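Local coordinates for extracellular solute-binding protein, family 1 (Bifidobacterium longum subsp. infantis ATCC 15697, PDB 3QUF) that probably captures a solute, likely a sugar, outside the cell membrane and delivers it to an ABC-type importer, as family 1 solute-binding proteins do, at residues K99-S107 against G302-S310; A187-Y198 against K220-W229. All coordinates share one frame; numbering follows the deposited sequence.

Interaction 1. Residues K99-S107 against G302-S310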
loop_
_atom_site.group_PDB
_atom_site.type_symbol
_atom_site.label_atom_id
_atom_site.label_comp_id
_atom_site.label_asym_id
_atom_site.label_seq_id
_atom_site.Cartn_x
_atom_site.Cartn_y
_atom_site.Cartn_z
ATOM N N LYS A 99 18.433 4.268 -9.032
ATOM C CA LYS A 99 19.287 5.384 -9.501
ATOM C C LYS A 99 20.758 4.997 -9.514
ATOM O O LYS A 99 21.561 5.574 -10.226
ATOM C CB LYS A 99 19.135 6.612 -8.577
ATOM C CG LYS A 99 17.849 7.414 -8.764
ATOM C CD LYS A 99 17.539 8.274 -7.509
ATOM C CE LYS A 99 16.497 9.380 -7.744
ATOM N NZ LYS A 99 17.076 10.678 -8.229
ATOM N N SER A 100 21.114 4.053 -8.638
ATOM C CA SER A 100 22.464 3.587 -8.537
ATOM C C SER A 100 22.952 2.736 -9.687
ATOM O O SER A 100 24.156 2.563 -9.852
ATOM C CB SER A 100 22.710 2.828 -7.225
ATOM O OG SER A 100 22.190 1.518 -7.287
ATOM N N GLY A 101 22.037 2.214 -10.477
ATOM C CA GLY A 101 22.381 1.264 -11.520
ATOM C C GLY A 101 22.602 -0.158 -11.050
ATOM O O GLY A 101 22.897 -1.026 -11.892
ATOM N N ALA A 102 22.352 -0.440 -9.769
ATOM C CA ALA A 102 22.603 -1.796 -9.261
ATOM C C ALA A 102 21.603 -2.848 -9.678
ATOM O O ALA A 102 21.895 -4.030 -9.506
ATOM C CB ALA A 102 22.684 -1.777 -7.715
ATOM N N ALA A 103 20.421 -2.442 -10.131
ATOM C CA ALA A 103 19.380 -3.373 -10.525
ATOM C C ALA A 103 19.398 -3.612 -12.024
ATOM O O ALA A 103 19.536 -2.653 -12.827
ATOM C CB ALA A 103 17.988 -2.865 -10.067
ATOM N N LEU A 104 19.239 -4.864 -12.398
ATOM C CA LEU A 104 19.171 -5.292 -13.794
ATOM C C LEU A 104 17.886 -4.812 -14.442
ATOM O O LEU A 104 16.834 -4.945 -13.875
ATOM C CB LEU A 104 19.197 -6.811 -13.865
ATOM C CG LEU A 104 19.199 -7.476 -15.255
ATOM C CD1 LEU A 104 20.493 -7.175 -15.969
ATOM C CD2 LEU A 104 19.018 -9.029 -15.070
ATOM N N ASP A 105 17.992 -4.266 -15.656
ATOM C CA ASP A 105 16.792 -4.007 -16.483
ATOM C C ASP A 105 16.140 -5.312 -16.905
ATOM O O ASP A 105 16.744 -6.095 -17.695
ATOM C CB ASP A 105 17.268 -3.212 -17.709
ATOM C CG ASP A 105 16.145 -2.903 -18.693
ATOM O OD1 ASP A 105 14.990 -3.271 -18.454
ATOM O OD2 ASP A 105 16.470 -2.258 -19.737
ATOM N N ILE A 106 14.944 -5.567 -16.384
ATOM C CA ILE A 106 14.185 -6.786 -16.650
ATOM C C ILE A 106 12.979 -6.517 -17.542
ATOM O O ILE A 106 12.088 -7.368 -17.708
ATOM C CB ILE A 106 13.863 -7.535 -15.346
ATOM C CG1 ILE A 106 13.071 -6.646 -14.382
ATOM C CG2 ILE A 106 15.188 -8.078 -14.718
ATOM C CD1 ILE A 106 12.532 -7.439 -13.165
ATOM N N SER A 107 13.001 -5.362 -18.212
ATOM C CA SER A 107 11.931 -5.010 -19.158
ATOM C C SER A 107 11.702 -6.162 -20.146
ATOM O O SER A 107 12.647 -6.706 -20.700
ATOM C CB SER A 107 12.299 -3.760 -19.951
ATOM O OG SER A 107 12.556 -2.661 -19.111
ATOM N N GLY A 302 9.192 -5.196 -4.114
ATOM C CA GLY A 302 9.523 -5.750 -5.424
ATOM C C GLY A 302 10.775 -6.589 -5.325
ATOM O O GLY A 302 11.576 -6.437 -4.402
ATOM N N PHE A 303 10.938 -7.493 -6.283
ATOM C CA PHE A 303 12.131 -8.317 -6.408
ATOM C C PHE A 303 12.961 -7.870 -7.580
ATOM O O PHE A 303 12.421 -7.599 -8.642
ATOM C CB PHE A 303 11.730 -9.779 -6.593
ATOM C CG PHE A 303 11.055 -10.362 -5.391
ATOM C CD1 PHE A 303 9.736 -10.050 -5.098
ATOM C CD2 PHE A 303 11.759 -11.161 -4.500
ATOM C CE1 PHE A 303 9.133 -10.545 -3.928
ATOM C CE2 PHE A 303 11.146 -11.647 -3.358
ATOM C CZ PHE A 303 9.844 -11.329 -3.078
ATOM N N ALA A 304 14.267 -7.816 -7.390
ATOM C CA ALA A 304 15.208 -7.323 -8.383
ATOM C C ALA A 304 16.422 -8.235 -8.460
ATOM O O ALA A 304 16.723 -9.012 -7.521
ATOM C CB ALA A 304 15.631 -5.895 -8.003
ATOM N N ILE A 305 17.096 -8.173 -9.598
ATOM C CA ILE A 305 18.318 -8.924 -9.852
ATOM C C ILE A 305 19.494 -7.913 -9.978
ATOM O O ILE A 305 19.338 -6.822 -10.512
ATOM C CB ILE A 305 18.163 -9.771 -11.164
ATOM C CG1 ILE A 305 17.011 -10.758 -11.036
ATOM C CG2 ILE A 305 19.476 -10.469 -11.515
ATOM C CD1 ILE A 305 16.671 -11.549 -12.300
ATOM N N ALA A 306 20.671 -8.310 -9.506
ATOM C CA ALA A 306 21.888 -7.484 -9.574
ATOM C C ALA A 306 22.321 -7.331 -11.031
ATOM O O ALA A 306 22.469 -8.331 -11.756
ATOM C CB ALA A 306 23.018 -8.127 -8.802
ATOM N N SER A 307 22.603 -6.106 -11.434
ATOM C CA SER A 307 23.256 -5.902 -12.724
ATOM C C SER A 307 24.713 -6.378 -12.711
ATOM O O SER A 307 25.246 -6.756 -13.765
ATOM C CB SER A 307 23.143 -4.458 -13.153
ATOM O OG SER A 307 23.780 -3.659 -12.190
ATOM N N ARG A 308 25.355 -6.354 -11.547
ATOM C CA ARG A 308 26.718 -6.830 -11.376
ATOM C C ARG A 308 26.701 -8.266 -10.871
ATOM O O ARG A 308 26.756 -8.540 -9.649
ATOM C CB ARG A 308 27.496 -5.919 -10.423
ATOM C CG ARG A 308 28.934 -6.340 -10.184
ATOM C CD ARG A 308 29.849 -5.197 -10.084
ATOM N NE ARG A 308 29.464 -4.308 -9.003
ATOM C CZ ARG A 308 29.856 -4.470 -7.748
ATOM N NH1 ARG A 308 29.440 -3.602 -6.836
ATOM N NH2 ARG A 308 30.648 -5.466 -7.394
ATOM N N ALA A 309 26.596 -9.173 -11.816
ATOM C CA ALA A 309 26.437 -10.623 -11.553
ATOM C C ALA A 309 26.864 -11.277 -12.837
ATOM O O ALA A 309 26.811 -10.644 -13.882
ATOM C CB ALA A 309 25.028 -11.014 -11.233
ATOM N N SER A 310 27.240 -12.535 -12.762
ATOM C CA SER A 310 27.696 -13.250 -13.943
ATOM C C SER A 310 26.493 -13.577 -14.839
ATOM O O SER A 310 25.335 -13.543 -14.416
ATOM C CB SER A 310 28.403 -14.520 -13.543
ATOM O OG SER A 310 27.461 -15.505 -13.167
HETATM O O HOH W 1 24.516 -4.987 -9.091
HETATM O O HOH W 2 16.041 -6.340 -11.524
#
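Ser-307 grips the turn that follows helix 94-100 at two successive carbonyls. Its OG donates to Gly-101 O at 2.8 Å, in the carbonyl plane and on a lone pair. A chi1 of 61° places OG there, between the backbone N and carbonyl carbon of its own residue. Ser-307 N donates to Ala-102 O at 2.9 Å, nearly straight at the hydrogen but from above the carbonyl plane. Ala-102 O also accepts from a water at 2.8 Å, and the same water accepts from Arg-308 N, so this oxygen has two donors and the N-H of Arg-308 is satisfied through solvent. Leu-104 N gives a short bond of 2.7 Å to Ile-305 O, approaching almost along the C=O axis. The two backbone-to-backbone bonds, from Ser-307 N and Leu-104 N, make a single antiparallel bridge between Ala-103 and Ala-306, by which the chain leaving the helix is tied to the end of strand 295-305 in the mixed sheet of a periplasmic-binding-protein-like fold. A second water lies between Leu-104 O, 2.8 Å away, and Ile-305 N, whose N-H it accepts. On the other side of the strand, the backbones of Ala-304 and Ala-306 bond to Phe-87 and Thr-85. The side chains of Leu-104 and Ile-305 run alongside each other, Leu-104 CD2 3.9 Å from Ile-305 CG2, and Ile-305 also packs on Ala-317 and Lys-318 of helix 311-324. Asp-105 OD1 takes both Ser-107 N, closing an Asx turn, and Ser-107 OG at 2.6 Å on its syn lone pair; Ser-107 OG in turn meets Thr-129 N.

Interaction 2. Residues A187-Y198 against K220-W229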
loop_
_atom_site.group_PDB
_atom_site.type_symbol
_atom_site.label_atom_id
_atom_site.label_comp_id
_atom_site.label_asym_id
_atom_site.label_seq_id
_atom_site.Cartn_x
_atom_site.Cartn_y
_atom_site.Cartn_z
ATOM N N ALA A 187 -3.186 9.603 6.619
ATOM C CA ALA A 187 -4.492 9.020 6.873
ATOM C C ALA A 187 -4.966 8.186 5.698
ATOM O O ALA A 187 -4.940 8.629 4.542
ATOM C CB ALA A 187 -5.545 10.115 7.184
ATOM N N GLY A 188 -5.427 6.984 5.999
ATOM C CA GLY A 188 -5.981 6.104 4.969
ATOM C C GLY A 188 -7.229 6.683 4.293
ATOM O O GLY A 188 -7.420 6.529 3.092
ATOM N N SER A 189 -8.086 7.347 5.048
ATOM C CA SER A 189 -9.297 7.960 4.450
ATOM C C SER A 189 -8.947 9.055 3.447
ATOM O O SER A 189 -9.549 9.165 2.378
ATOM C CB SER A 189 -10.246 8.521 5.558
ATOM O OG SER A 189 -9.624 9.529 6.372
ATOM N N PHE A 190 -7.989 9.899 3.815
ATOM C CA PHE A 190 -7.502 10.923 2.927
ATOM C C PHE A 190 -6.917 10.290 1.672
ATOM O O PHE A 190 -7.184 10.741 0.568
ATOM C CB PHE A 190 -6.422 11.787 3.600
ATOM C CG PHE A 190 -5.816 12.775 2.671
ATOM C CD1 PHE A 190 -6.457 13.985 2.383
ATOM C CD2 PHE A 190 -4.630 12.472 2.014
ATOM C CE1 PHE A 190 -5.912 14.871 1.492
ATOM C CE2 PHE A 190 -4.090 13.379 1.111
ATOM C CZ PHE A 190 -4.741 14.569 0.856
ATOM N N THR A 191 -6.116 9.238 1.848
ATOM C CA THR A 191 -5.479 8.601 0.686
ATOM C C THR A 191 -6.543 8.031 -0.246
ATOM O O THR A 191 -6.416 8.149 -1.475
ATOM C CB THR A 191 -4.479 7.550 1.128
ATOM O OG1 THR A 191 -3.481 8.213 1.929
ATOM C CG2 THR A 191 -3.807 6.870 -0.060
ATOM N N GLY A 192 -7.587 7.435 0.328
ATOM C CA GLY A 192 -8.702 6.912 -0.476
ATOM C C GLY A 192 -9.415 7.992 -1.259
ATOM O O GLY A 192 -9.811 7.802 -2.419
ATOM N N LEU A 193 -9.565 9.160 -0.640
ATOM C CA LEU A 193 -10.210 10.285 -1.281
ATOM C C LEU A 193 -9.339 10.869 -2.380
ATOM O O LEU A 193 -9.820 11.182 -3.459
ATOM C CB LEU A 193 -10.571 11.317 -0.211
ATOM C CG LEU A 193 -11.510 12.438 -0.644
ATOM C CD1 LEU A 193 -12.868 11.866 -1.071
ATOM C CD2 LEU A 193 -11.662 13.469 0.501
ATOM N N LEU A 194 -8.043 10.971 -2.109
ATOM C CA LEU A 194 -7.046 11.371 -3.081
ATOM C C LEU A 194 -7.040 10.427 -4.283
ATOM O O LEU A 194 -7.011 10.903 -5.455
ATOM C CB LEU A 194 -5.662 11.420 -2.422
ATOM C CG LEU A 194 -4.525 11.816 -3.336
ATOM C CD1 LEU A 194 -4.635 13.276 -3.803
ATOM C CD2 LEU A 194 -3.125 11.524 -2.652
ATOM N N ALA A 195 -7.111 9.122 -4.008
ATOM C CA ALA A 195 -7.051 8.105 -5.046
ATOM C C ALA A 195 -8.245 8.317 -5.985
ATOM O O ALA A 195 -8.104 8.277 -7.199
ATOM C CB ALA A 195 -7.067 6.708 -4.449
ATOM N N SER A 196 -9.398 8.597 -5.402
ATOM C CA SER A 196 -10.607 8.860 -6.194
ATOM C C SER A 196 -10.489 10.127 -6.995
ATOM O O SER A 196 -10.878 10.168 -8.168
ATOM C CB SER A 196 -11.799 8.921 -5.273
ATOM O OG SER A 196 -13.013 9.286 -5.941
ATOM N N TYR A 197 -10.006 11.196 -6.371
ATOM C CA TYR A 197 -9.753 12.453 -7.078
ATOM C C TYR A 197 -9.007 12.247 -8.367
ATOM O O TYR A 197 -9.374 12.818 -9.387
ATOM C CB TYR A 197 -9.002 13.460 -6.170
ATOM C CG TYR A 197 -8.438 14.668 -6.861
ATOM C CD1 TYR A 197 -9.216 15.802 -7.062
ATOM C CD2 TYR A 197 -7.120 14.693 -7.280
ATOM C CE1 TYR A 197 -8.705 16.905 -7.677
ATOM C CE2 TYR A 197 -6.590 15.834 -7.896
ATOM C CZ TYR A 197 -7.409 16.926 -8.087
ATOM O OH TYR A 197 -6.891 18.044 -8.710
ATOM N N TYR A 198 -7.976 11.414 -8.325
ATOM C CA TYR A 198 -7.192 11.103 -9.489
ATOM C C TYR A 198 -7.853 10.079 -10.399
ATOM O O TYR A 198 -7.855 10.238 -11.644
ATOM C CB TYR A 198 -5.831 10.572 -9.040
ATOM C CG TYR A 198 -4.859 11.562 -8.453
ATOM C CD1 TYR A 198 -4.551 12.757 -9.116
ATOM C CD2 TYR A 198 -4.174 11.262 -7.285
ATOM C CE1 TYR A 198 -3.591 13.621 -8.632
ATOM C CE2 TYR A 198 -3.199 12.139 -6.801
ATOM C CZ TYR A 198 -2.889 13.292 -7.491
ATOM O OH TYR A 198 -1.904 14.157 -7.019
ATOM N N LYS A 220 -1.674 22.477 -6.294
ATOM C CA LYS A 220 -2.679 22.278 -7.361
ATOM C C LYS A 220 -3.606 21.101 -7.065
ATOM O O LYS A 220 -4.838 21.212 -7.178
ATOM C CB LYS A 220 -2.023 22.086 -8.729
ATOM C CG LYS A 220 -1.427 23.376 -9.345
ATOM C CD LYS A 220 -0.684 23.054 -10.671
ATOM C CE LYS A 220 0.471 24.044 -11.017
ATOM N NZ LYS A 220 1.656 23.360 -11.719
ATOM N N ASP A 221 -3.015 19.962 -6.696
ATOM C CA ASP A 221 -3.787 18.701 -6.684
ATOM C C ASP A 221 -4.236 18.201 -5.334
ATOM O O ASP A 221 -5.283 17.564 -5.247
ATOM C CB ASP A 221 -3.029 17.617 -7.430
ATOM C CG ASP A 221 -3.170 17.749 -8.935
ATOM O OD1 ASP A 221 -4.290 18.077 -9.448
ATOM O OD2 ASP A 221 -2.146 17.532 -9.584
ATOM N N TRP A 222 -3.463 18.428 -4.280
ATOM C CA TRP A 222 -3.878 17.967 -2.976
ATOM C C TRP A 222 -4.821 18.954 -2.298
ATOM O O TRP A 222 -5.635 18.536 -1.496
ATOM C CB TRP A 222 -2.698 17.670 -2.060
ATOM C CG TRP A 222 -2.001 16.347 -2.355
ATOM C CD1 TRP A 222 -1.802 15.765 -3.585
ATOM C CD2 TRP A 222 -1.430 15.436 -1.399
ATOM N NE1 TRP A 222 -1.116 14.586 -3.442
ATOM C CE2 TRP A 222 -0.867 14.365 -2.116
ATOM C CE3 TRP A 222 -1.311 15.445 -0.015
ATOM C CZ2 TRP A 222 -0.219 13.288 -1.487
ATOM C CZ3 TRP A 222 -0.646 14.383 0.617
ATOM C CH2 TRP A 222 -0.117 13.316 -0.132
ATOM N N THR A 223 -4.704 20.248 -2.625
ATOM C CA THR A 223 -5.596 21.255 -1.996
ATOM C C THR A 223 -7.063 20.897 -2.052
ATOM O O THR A 223 -7.726 20.911 -1.025
ATOM C CB THR A 223 -5.389 22.667 -2.559
ATOM O OG1 THR A 223 -4.034 23.040 -2.348
ATOM C CG2 THR A 223 -6.299 23.651 -1.857
ATOM N N PRO A 224 -7.585 20.553 -3.244
ATOM C CA PRO A 224 -9.020 20.234 -3.321
ATOM C C PRO A 224 -9.426 19.010 -2.523
ATOM O O PRO A 224 -10.556 18.916 -2.059
ATOM C CB PRO A 224 -9.266 19.987 -4.803
ATOM C CG PRO A 224 -7.939 19.767 -5.425
ATOM C CD PRO A 224 -6.924 20.507 -4.560
ATOM N N VAL A 225 -8.490 18.091 -2.351
ATOM C CA VAL A 225 -8.749 16.888 -1.574
ATOM C C VAL A 225 -8.717 17.213 -0.103
ATOM O O VAL A 225 -9.616 16.823 0.646
ATOM C CB VAL A 225 -7.786 15.739 -1.958
ATOM C CG1 VAL A 225 -8.158 14.407 -1.209
ATOM C CG2 VAL A 225 -7.815 15.527 -3.468
ATOM N N PHE A 226 -7.747 18.005 0.313
ATOM C CA PHE A 226 -7.694 18.480 1.680
ATOM C C PHE A 226 -8.971 19.278 2.011
ATOM O O PHE A 226 -9.450 19.212 3.128
ATOM C CB PHE A 226 -6.501 19.390 1.912
ATOM C CG PHE A 226 -5.184 18.687 2.245
ATOM C CD1 PHE A 226 -5.104 17.713 3.226
ATOM C CD2 PHE A 226 -4.018 19.075 1.612
ATOM C CE1 PHE A 226 -3.860 17.111 3.548
ATOM C CE2 PHE A 226 -2.796 18.501 1.933
ATOM C CZ PHE A 226 -2.724 17.518 2.905
ATOM N N LYS A 227 -9.490 20.037 1.053
ATOM C CA LYS A 227 -10.707 20.837 1.287
ATOM C C LYS A 227 -11.885 19.939 1.636
ATOM O O LYS A 227 -12.679 20.255 2.534
ATOM C CB LYS A 227 -11.076 21.703 0.078
ATOM C CG LYS A 227 -10.208 22.924 -0.160
ATOM C CD LYS A 227 -10.916 23.914 -1.139
ATOM C CE LYS A 227 -10.005 25.062 -1.640
ATOM N NZ LYS A 227 -9.203 25.732 -0.583
ATOM N N ARG A 228 -12.035 18.841 0.899
ATOM C CA ARG A 228 -13.136 17.931 1.140
ATOM C C ARG A 228 -12.902 17.140 2.419
ATOM O O ARG A 228 -13.825 16.911 3.211
ATOM C CB ARG A 228 -13.358 17.020 -0.059
ATOM C CG ARG A 228 -13.716 17.777 -1.333
ATOM C CD ARG A 228 -14.956 18.699 -1.126
ATOM N NE ARG A 228 -16.095 17.944 -0.595
ATOM C CZ ARG A 228 -16.984 18.387 0.303
ATOM N NH1 ARG A 228 -16.883 19.585 0.828
ATOM N NH2 ARG A 228 -17.979 17.594 0.705
ATOM N N TRP A 229 -11.654 16.773 2.657
ATOM C CA TRP A 229 -11.298 16.097 3.912
ATOM C C TRP A 229 -11.509 17.050 5.106
ATOM O O TRP A 229 -12.078 16.635 6.113
ATOM C CB TRP A 229 -9.841 15.571 3.839
ATOM C CG TRP A 229 -9.518 14.448 4.763
ATOM C CD1 TRP A 229 -9.949 13.183 4.683
ATOM C CD2 TRP A 229 -8.671 14.512 5.918
ATOM N NE1 TRP A 229 -9.417 12.425 5.707
ATOM C CE2 TRP A 229 -8.615 13.217 6.467
ATOM C CE3 TRP A 229 -7.926 15.526 6.514
ATOM C CZ2 TRP A 229 -7.891 12.914 7.605
ATOM C CZ3 TRP A 229 -7.183 15.217 7.633
ATOM C CH2 TRP A 229 -7.184 13.921 8.176
HETATM O O HOH W 3 -0.643 15.287 -9.220
#
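Phe-190 is clasped by Trp-222, Phe-226 and Trp-229 in an aromatic cluster between two helices, 188-198 and 223-229, whose axes approach to 9.7 Å at 131°. With CG anti to the backbone N, the Phe-190 ring reaches across to lie in an offset stack on Phe-226, centroids 4.7 Å apart. It turns its edge to the face of Trp-229, planes at 83°, while its CB sits over the five-membered ring of that indole. Toward Trp-222 it is tilted, and Phe-190 CE2 comes 3.6 Å from Trp-222 CZ3. Leu-194 also lies against Trp-222, CD1 over the five-membered ring. Val-225 is a knob in the hole formed by Phe-190, Leu-193, Leu-194 and Tyr-197: CG1 meets Phe-190 CE1 at 3.5 Å, and CG2 sits over the Tyr-197 ring. The Tyr-197 hydroxyl donates to Asp-221 OD1 at 2.7 Å, on the anti lone pair, with ring and carboxylate planes 62° apart. With a phenylalanine in place of Tyr-197, Asp-221 OD1 would probably be left without this hydroxyl donor. Asp-221 OD2 is held by Ser-216 and by a water that also donates to Tyr-198 OH, whose own main partner is Asp-208 OD1. At the far end of the contact, Ser-189 OG, which also bonds Glu-180, takes the in-plane Trp-229 NE1-H, nearly straight, NE1 to OG 3.0 Å.

Overall arrangement
Interaction 2 lies within the chain between the two halves of interaction 1, yet the two are well separated in space: their centres are about 34 Å apart and their nearest atoms about 18 Å. They differ in kind. Residues 99-107 and 302-310, partly buried and with their centre about 23 Å from that of the chain, are joined mainly through backbone and water at the end of a sheet strand; 187-198 and 220-229 form a buried helix pair, its centre about 16 Å from that of the chain, packed through side chains. The separation is consistent with the two-lobed build of solute-binding proteins, one contact in each lobe. In this family the solute site generally lies between the lobes; neither contact is assigned to it.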